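S-locus protein 11 (Brassica rapa subsp. oleifera, PDB 5GYY) probably acts as the pollen-side self-recognition ligand of Brassica self-incompatibility, a small secreted, disulfide-rich protein of the defensin-like family. Local coordinates at residues C19-F30 with C42-C53. Sequence-based numbering, arbitrary orientation.
Sequences CGKSGQHDCEAF and CNCTSPFRTRYC. With NAG (2-acetamido-2-deoxy-beta-D-glucopyranose), chain E.
Cys27 of helix 23-35 and Cys53 of strand 50-57 are joined by a disulfide, SG to SG 2.0 Å, and Cys19, just ahead of the helix, is tied to Cys44 in the same way. The two bridges illustrate how a protein this small can hold helix and sheet together with disulfides: Cys27 CB rests on Cys42 CB at 3.6 Å, Cys27 SG on Cys44 CB, and Cys42 itself bonds to Cys55, so three disulfides lie close together. The backbone of Gly23 packs against Cys44 CB, with its carbonyl carbon 3.8 Å away.

Arg51 can be followed outward from the sheet. Its CB points toward the helix segment, and CG, anti to the backbone N (chi1 -168°), passes the backbone of Cys19. A bend at chi3, about the CG-CD bond, then swings NE and the guanidinium past Cys27 SG, which lies over one face of the group. NH1 comes to 3.9 Å from Asp26 CB and donates to a water in the plane of the guanidinium; that water also lies within hydrogen-bonding distance of Cys19 O and Asp26 OD2. NH2 reaches Phe30 CD2 at 3.1 Å, the ring and guanidinium planes turned 45° apart. Both terminal nitrogens also hydrogen-bond to the backbone of another protein chain.

At the other margin, OE2 of the extended Glu28 accepts a hydrogen bond from Cys42 N through its anti lone pair (3.1 Å, N-H...O angle 148°). Gln24 CG lies 3.0 Å from Cys42 O, while Gln24 NE2 and Cys44 N share a second water. Asn43 carries its N-linked sugar nearby.

The whole is the defensin-like alpha/beta arrangement: helix 23-35 lies across the antiparallel sheet, the axis of its segment 23-30 passing 6.8 Å from that of strand 42-45, with strand 50-57 central between 41-45 and 9-16.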
ATOM      1  N   CYS C  19      14.334   4.053  -1.449  1.00 19.60           N
ATOM      2  CA  CYS C  19      15.728   4.149  -1.881  1.00 18.57           C
ATOM      3  C   CYS C  19      16.211   5.589  -1.978  1.00 19.13           C
ATOM      4  O   CYS C  19      17.264   5.934  -1.435  1.00 18.18           O
ATOM      5  CB  CYS C  19      15.900   3.474  -3.240  1.00 14.58           C
ATOM      6  SG  CYS C  19      15.977   1.728  -3.118  1.00 38.15           S
ATOM      7  N   GLY C  20      15.443   6.423  -2.675  1.00 16.25           N
ATOM      8  CA  GLY C  20      15.830   7.802  -2.880  1.00 19.68           C
ATOM      9  C   GLY C  20      16.824   8.007  -4.006  1.00 25.30           C
ATOM     10  O   GLY C  20      17.069   7.097  -4.801  1.00 28.55           O
ATOM     11  N   LYS C  21      17.401   9.206  -4.064  1.00 18.73           N
ATOM     12  CA  LYS C  21      18.328   9.571  -5.128  1.00 22.70           C
ATOM     13  C   LYS C  21      19.695   8.907  -4.981  1.00 20.31           C
ATOM     14  O   LYS C  21      20.482   8.914  -5.916  1.00 27.00           O
ATOM     15  CB  LYS C  21      18.533  11.100  -5.171  1.00 26.57           C
ATOM     16  CG  LYS C  21      17.436  11.909  -5.849  1.00 21.53           C
ATOM     17  CD  LYS C  21      17.618  13.439  -5.634  1.00123.59           C
ATOM     18  CE  LYS C  21      18.260  13.830  -4.278  1.00 45.75           C
ATOM     19  NZ  LYS C  21      17.294  14.228  -3.192  1.00 26.79           N
ATOM     20  N   SER C  22      19.977   8.355  -3.802  1.00 25.16           N
ATOM     21  CA  SER C  22      21.286   7.769  -3.501  1.00 21.26           C
ATOM     22  C   SER C  22      21.173   6.474  -2.712  1.00 21.64           C
ATOM     23  O   SER C  22      21.949   6.241  -1.770  1.00 15.85           O
ATOM     24  CB  SER C  22      22.144   8.765  -2.725  1.00 27.45           C
ATOM     25  OG  SER C  22      22.477   9.861  -3.557  1.00 40.75           O
ATOM     26  N   GLY C  23      20.209   5.636  -3.083  1.00 18.74           N
ATOM     27  CA  GLY C  23      19.930   4.431  -2.329  1.00 14.83           C
ATOM     28  C   GLY C  23      21.134   3.534  -2.108  1.00 21.57           C
ATOM     29  O   GLY C  23      21.362   3.072  -0.980  1.00 15.16           O
ATOM     30  N   GLN C  24      21.921   3.312  -3.160  1.00 16.82           N
ATOM     31  CA  GLN C  24      23.062   2.401  -3.068  1.00 23.36           C
ATOM     32  C   GLN C  24      24.049   2.830  -1.987  1.00 27.35           C
ATOM     33  O   GLN C  24      24.426   2.037  -1.121  1.00 27.24           O
ATOM     34  CB  GLN C  24      23.772   2.265  -4.412  1.00 20.35           C
ATOM     35  CG  GLN C  24      23.063   1.305  -5.353  1.00 31.64           C
ATOM     36  CD  GLN C  24      23.597   1.366  -6.768  1.00 35.80           C
ATOM     37  OE1 GLN C  24      24.583   2.049  -7.042  1.00 38.94           O
ATOM     38  NE2 GLN C  24      22.951   0.645  -7.673  1.00 30.93           N
ATOM     39  N   HIS C  25      24.453   4.096  -2.032  1.00 24.77           N
ATOM     40  CA  HIS C  25      25.411   4.603  -1.067  1.00 20.46           C
ATOM     41  C   HIS C  25      24.829   4.637   0.338  1.00 18.51           C
ATOM     42  O   HIS C  25      25.556   4.408   1.303  1.00 23.77           O
ATOM     43  CB  HIS C  25      25.947   5.970  -1.496  1.00 26.71           C
ATOM     44  CG  HIS C  25      26.833   5.908  -2.706  1.00 41.75           C
ATOM     45  ND1 HIS C  25      27.224   7.029  -3.406  1.00 45.01           N
ATOM     46  CD2 HIS C  25      27.408   4.853  -3.336  1.00 44.49           C
ATOM     47  CE1 HIS C  25      27.997   6.669  -4.417  1.00 46.77           C
ATOM     48  NE2 HIS C  25      28.125   5.354  -4.397  1.00 44.32           N
ATOM     49  N   ASP C  26      23.528   4.931   0.449  1.00 14.11           N
ATOM     50  CA  ASP C  26      22.852   4.936   1.739  1.00 13.64           C
ATOM     51  C   ASP C  26      22.886   3.537   2.329  1.00 10.44           C
ATOM     52  O   ASP C  26      23.274   3.367   3.467  1.00  7.91           O
ATOM     53  CB  ASP C  26      21.390   5.396   1.631  1.00 19.96           C
ATOM     54  CG  ASP C  26      21.255   6.829   1.204  1.00 17.96           C
ATOM     55  OD1 ASP C  26      22.238   7.590   1.362  1.00 11.45           O
ATOM     56  OD2 ASP C  26      20.157   7.189   0.713  1.00 21.35           O
ATOM     57  N   CYS C  27      22.503   2.546   1.525  1.00 12.36           N
ATOM     58  CA  CYS C  27      22.554   1.157   1.940  1.00 14.65           C
ATOM     59  C   CYS C  27      23.950   0.772   2.419  1.00 16.23           C
ATOM     60  O   CYS C  27      24.086   0.120   3.456  1.00 10.90           O
ATOM     61  CB  CYS C  27      22.103   0.238   0.806  1.00 13.69           C
ATOM     62  SG  CYS C  27      20.303   0.167   0.636  1.00 17.89           S
ATOM     63  N   GLU C  28      24.973   1.207   1.684  1.00 15.24           N
ATOM     64  CA  GLU C  28      26.359   0.875   2.012  1.00 19.54           C
ATOM     65  C   GLU C  28      26.797   1.498   3.331  1.00 21.74           C
ATOM     66  O   GLU C  28      27.471   0.860   4.143  1.00 25.66           O
ATOM     67  CB  GLU C  28      27.306   1.308   0.884  1.00 13.79           C
ATOM     68  CG  GLU C  28      27.227   0.435  -0.362  1.00 22.28           C
ATOM     69  CD  GLU C  28      27.750   1.141  -1.612  1.00 26.56           C
ATOM     70  OE1 GLU C  28      28.361   2.226  -1.476  1.00 30.21           O
ATOM     71  OE2 GLU C  28      27.547   0.607  -2.726  1.00 18.30           O
ATOM     72  N   ALA C  29      26.390   2.740   3.544  1.00 13.72           N
ATOM     73  CA  ALA C  29      26.680   3.427   4.785  1.00 19.57           C
ATOM     74  C   ALA C  29      25.940   2.725   5.931  1.00 22.22           C
ATOM     75  O   ALA C  29      26.495   2.550   7.014  1.00 21.59           O
ATOM     76  CB  ALA C  29      26.249   4.912   4.685  1.00  1.68           C
ATOM     77  N   PHE C  30      24.691   2.331   5.660  1.00 20.70           N
ATOM     78  CA  PHE C  30      23.837   1.589   6.584  1.00 21.81           C
ATOM     79  C   PHE C  30      24.529   0.280   6.970  1.00 21.83           C
ATOM     80  O   PHE C  30      24.606  -0.073   8.152  1.00 20.57           O
ATOM     81  CB  PHE C  30      22.478   1.310   5.917  1.00 16.89           C
ATOM     82  CG  PHE C  30      21.430   0.710   6.840  1.00 14.00           C
ATOM     83  CD1 PHE C  30      21.507   0.857   8.216  1.00 16.44           C
ATOM     84  CD2 PHE C  30      20.357  -0.004   6.311  1.00 18.13           C
ATOM     85  CE1 PHE C  30      20.527   0.305   9.061  1.00 11.20           C
ATOM     86  CE2 PHE C  30      19.382  -0.553   7.135  1.00 17.62           C
ATOM     87  CZ  PHE C  30      19.467  -0.396   8.517  1.00  9.15           C
ATOM     88  N   CYS C  42      26.299  -2.274  -2.555  1.00 24.55           N
ATOM     89  CA  CYS C  42      24.922  -2.593  -2.170  1.00 19.89           C
ATOM     90  C   CYS C  42      23.939  -2.214  -3.276  1.00 23.91           C
ATOM     91  O   CYS C  42      23.999  -1.106  -3.815  1.00 25.25           O
ATOM     92  CB  CYS C  42      24.535  -1.878  -0.873  1.00 16.22           C
ATOM     93  SG  CYS C  42      25.246  -2.560   0.670  1.00 24.53           S
ATOM     94  N   ASN C  43      23.053  -3.143  -3.632  1.00 17.27           N
ATOM     95  CA  ASN C  43      21.894  -2.814  -4.453  1.00 17.79           C
ATOM     96  C   ASN C  43      20.797  -2.321  -3.507  1.00 25.05           C
ATOM     97  O   ASN C  43      20.741  -2.730  -2.333  1.00 15.16           O
ATOM     98  CB  ASN C  43      21.359  -4.038  -5.202  1.00 27.25           C
ATOM     99  CG  ASN C  43      22.321  -4.581  -6.256  1.00 24.12           C
ATOM    100  OD1 ASN C  43      23.183  -3.871  -6.772  1.00 21.12           O
ATOM    101  ND2 ASN C  43      22.149  -5.866  -6.585  1.00 27.03           N
ATOM    102  N   CYS C  44      19.927  -1.455  -4.023  1.00 24.35           N
ATOM    103  CA  CYS C  44      18.780  -0.950  -3.281  1.00 17.55           C
ATOM    104  C   CYS C  44      17.524  -0.984  -4.146  1.00  9.28           C
ATOM    105  O   CYS C  44      17.564  -0.568  -5.283  1.00 15.97           O
ATOM    106  CB  CYS C  44      19.040   0.484  -2.820  1.00 20.08           C
ATOM    107  SG  CYS C  44      17.632   1.245  -2.007  1.00 30.27           S
ATOM    108  N   THR C  45      16.415  -1.494  -3.618  1.00 10.69           N
ATOM    109  CA  THR C  45      15.126  -1.391  -4.310  1.00  4.09           C
ATOM    110  C   THR C  45      14.029  -1.056  -3.294  1.00 11.22           C
ATOM    111  O   THR C  45      14.213  -1.223  -2.084  1.00 13.46           O
ATOM    112  CB  THR C  45      14.746  -2.674  -5.079  1.00  7.64           C
ATOM    113  OG1 THR C  45      13.662  -2.404  -5.976  1.00  9.28           O
ATOM    114  CG2 THR C  45      14.331  -3.782  -4.116  1.00  2.04           C
ATOM    115  N   SER C  46      12.871  -0.623  -3.775  1.00 11.04           N
ATOM    116  CA  SER C  46      11.961   0.086  -2.886  1.00 18.86           C
ATOM    117  C   SER C  46      10.440  -0.129  -3.047  1.00 16.76           C
ATOM    118  O   SER C  46       9.670   0.833  -2.954  1.00 14.58           O
ATOM    119  CB  SER C  46      12.268   1.581  -3.003  1.00 21.14           C
ATOM    120  OG  SER C  46      11.547   2.284  -2.037  1.00 38.84           O
ATOM    121  N   PRO C  47       9.993  -1.368  -3.306  1.00 12.53           N
ATOM    122  CA  PRO C  47       8.538  -1.533  -3.360  1.00  8.80           C
ATOM    123  C   PRO C  47       7.947  -1.690  -1.961  1.00  3.28           C
ATOM    124  O   PRO C  47       8.697  -1.769  -0.978  1.00  4.23           O
ATOM    125  CB  PRO C  47       8.388  -2.852  -4.112  1.00  7.75           C
ATOM    126  CG  PRO C  47       9.534  -3.634  -3.626  1.00  9.51           C
ATOM    127  CD  PRO C  47      10.679  -2.651  -3.517  1.00 10.21           C
ATOM    128  N   PHE C  48       6.619  -1.701  -1.874  1.00  8.28           N
ATOM    129  CA  PHE C  48       5.914  -1.939  -0.610  1.00 12.07           C
ATOM    130  C   PHE C  48       6.310  -0.960   0.510  1.00  9.40           C
ATOM    131  O   PHE C  48       6.332  -1.336   1.673  1.00 11.87           O
ATOM    132  CB  PHE C  48       6.143  -3.396  -0.145  1.00 12.75           C
ATOM    133  CG  PHE C  48       5.884  -4.441  -1.221  1.00 10.45           C
ATOM    134  CD1 PHE C  48       4.830  -4.295  -2.120  1.00 12.62           C
ATOM    135  CD2 PHE C  48       6.726  -5.539  -1.361  1.00  7.17           C
ATOM    136  CE1 PHE C  48       4.598  -5.246  -3.103  1.00 13.75           C
ATOM    137  CE2 PHE C  48       6.502  -6.491  -2.335  1.00  5.23           C
ATOM    138  CZ  PHE C  48       5.440  -6.352  -3.209  1.00 11.18           C
ATOM    139  N   ARG C  49       6.603   0.290   0.156  1.00 11.09           N
ATOM    140  CA  ARG C  49       7.018   1.327   1.124  1.00 21.52           C
ATOM    141  C   ARG C  49       8.204   0.898   2.018  1.00 20.15           C
ATOM    142  O   ARG C  49       8.317   1.306   3.193  1.00 12.27           O
ATOM    143  CB  ARG C  49       5.829   1.788   1.990  1.00 25.08           C
ATOM    144  CG  ARG C  49       6.008   3.185   2.584  1.00 31.65           C
ATOM    145  CD  ARG C  49       4.913   3.570   3.585  1.00 43.55           C
ATOM    146  NE  ARG C  49       4.952   2.804   4.835  1.00 51.80           N
ATOM    147  CZ  ARG C  49       6.004   2.729   5.652  1.00 49.84           C
ATOM    148  NH1 ARG C  49       7.116   3.370   5.359  1.00 54.84           N
ATOM    149  NH2 ARG C  49       5.949   2.005   6.764  1.00 42.55           N
ATOM    150  N   THR C  50       9.095   0.098   1.437  1.00 20.72           N
ATOM    151  CA  THR C  50      10.218  -0.503   2.156  1.00 19.53           C
ATOM    152  C   THR C  50      11.490  -0.363   1.337  1.00 11.55           C
ATOM    153  O   THR C  50      11.462  -0.548   0.141  1.00  9.00           O
ATOM    154  CB  THR C  50       9.951  -2.005   2.394  1.00 15.21           C
ATOM    155  OG1 THR C  50       8.759  -2.141   3.175  1.00 20.75           O
ATOM    156  CG2 THR C  50      11.128  -2.682   3.117  1.00  1.84           C
ATOM    157  N   ARG C  51      12.587   0.008   1.979  1.00 11.93           N
ATOM    158  CA  ARG C  51      13.879   0.034   1.320  1.00  8.99           C
ATOM    159  C   ARG C  51      14.560  -1.318   1.552  1.00 11.03           C
ATOM    160  O   ARG C  51      14.844  -1.697   2.698  1.00 13.28           O
ATOM    161  CB  ARG C  51      14.755   1.155   1.873  1.00  2.12           C
ATOM    162  CG  ARG C  51      16.003   1.439   1.035  1.00  3.81           C
ATOM    163  CD  ARG C  51      16.955   2.376   1.744  1.00  3.67           C
ATOM    164  NE  ARG C  51      17.374   1.867   3.049  1.00  6.52           N
ATOM    165  CZ  ARG C  51      18.088   2.574   3.921  1.00  9.39           C
ATOM    166  NH1 ARG C  51      18.432   3.826   3.636  1.00 10.52           N
ATOM    167  NH2 ARG C  51      18.440   2.041   5.089  1.00  7.24           N
ATOM    168  N   TYR C  52      14.824  -2.036   0.469  1.00  8.31           N
ATOM    169  CA  TYR C  52      15.537  -3.322   0.554  1.00 11.68           C
ATOM    170  C   TYR C  52      16.984  -3.116   0.202  1.00  2.20           C
ATOM    171  O   TYR C  52      17.303  -2.761  -0.933  1.00  9.94           O
ATOM    172  CB  TYR C  52      14.922  -4.374  -0.380  1.00  1.55           C
ATOM    173  CG  TYR C  52      13.496  -4.745  -0.016  1.00  1.60           C
ATOM    174  CD1 TYR C  52      13.223  -5.903   0.711  1.00  5.38           C
ATOM    175  CD2 TYR C  52      12.424  -3.936  -0.396  1.00  3.07           C
ATOM    176  CE1 TYR C  52      11.923  -6.246   1.050  1.00  7.74           C
ATOM    177  CE2 TYR C  52      11.120  -4.269  -0.073  1.00  9.21           C
ATOM    178  CZ  TYR C  52      10.875  -5.424   0.657  1.00 15.23           C
ATOM    179  OH  TYR C  52       9.581  -5.752   0.985  1.00 15.80           O
ATOM    180  N   CYS C  53      17.862  -3.273   1.184  1.00  5.66           N
ATOM    181  CA  CYS C  53      19.296  -3.289   0.875  1.00 14.40           C
ATOM    182  C   CYS C  53      19.797  -4.725   0.645  1.00 16.63           C
ATOM    183  O   CYS C  53      19.606  -5.603   1.491  1.00 14.87           O
ATOM    184  CB  CYS C  53      20.113  -2.626   1.979  1.00 10.66           C
ATOM    185  SG  CYS C  53      19.702  -0.918   2.263  1.00 21.60           S
TER
HETATM  186  C1  NAG E1000      22.941  -6.293  -7.710  1.00 23.15           C
HETATM  187  C2  NAG E1000      22.989  -7.804  -7.567  1.00 20.59           C
HETATM  188  C3  NAG E1000      23.659  -8.456  -8.787  1.00 27.18           C
HETATM  189  C4  NAG E1000      23.122  -7.892 -10.106  1.00 31.66           C
HETATM  190  C5  NAG E1000      23.250  -6.365 -10.005  1.00 37.31           C
HETATM  191  C6  NAG E1000      22.972  -5.529 -11.262  1.00 31.62           C
HETATM  192  C7  NAG E1000      23.217  -8.482  -5.228  1.00 31.40           C
HETATM  193  C8  NAG E1000      24.119  -8.552  -4.028  1.00 30.77           C
HETATM  194  N2  NAG E1000      23.765  -8.072  -6.371  1.00 22.65           N
HETATM  195  O3  NAG E1000      23.559  -9.870  -8.736  1.00 25.92           O
HETATM  196  O4  NAG E1000      23.828  -8.442 -11.213  1.00 34.17           O
HETATM  197  O5  NAG E1000      22.393  -5.964  -8.963  1.00 35.73           O
HETATM  198  O6  NAG E1000      21.711  -5.855 -11.793  1.00 31.27           O
HETATM  199  O7  NAG E1000      22.034  -8.802  -5.130  1.00 38.39           O
HETATM  200  O   HOH W   1      17.846   5.606   1.176  1.00 13.50           O
HETATM  201  O   HOH W   2      20.497  -1.024  -7.019  1.00 24.73           O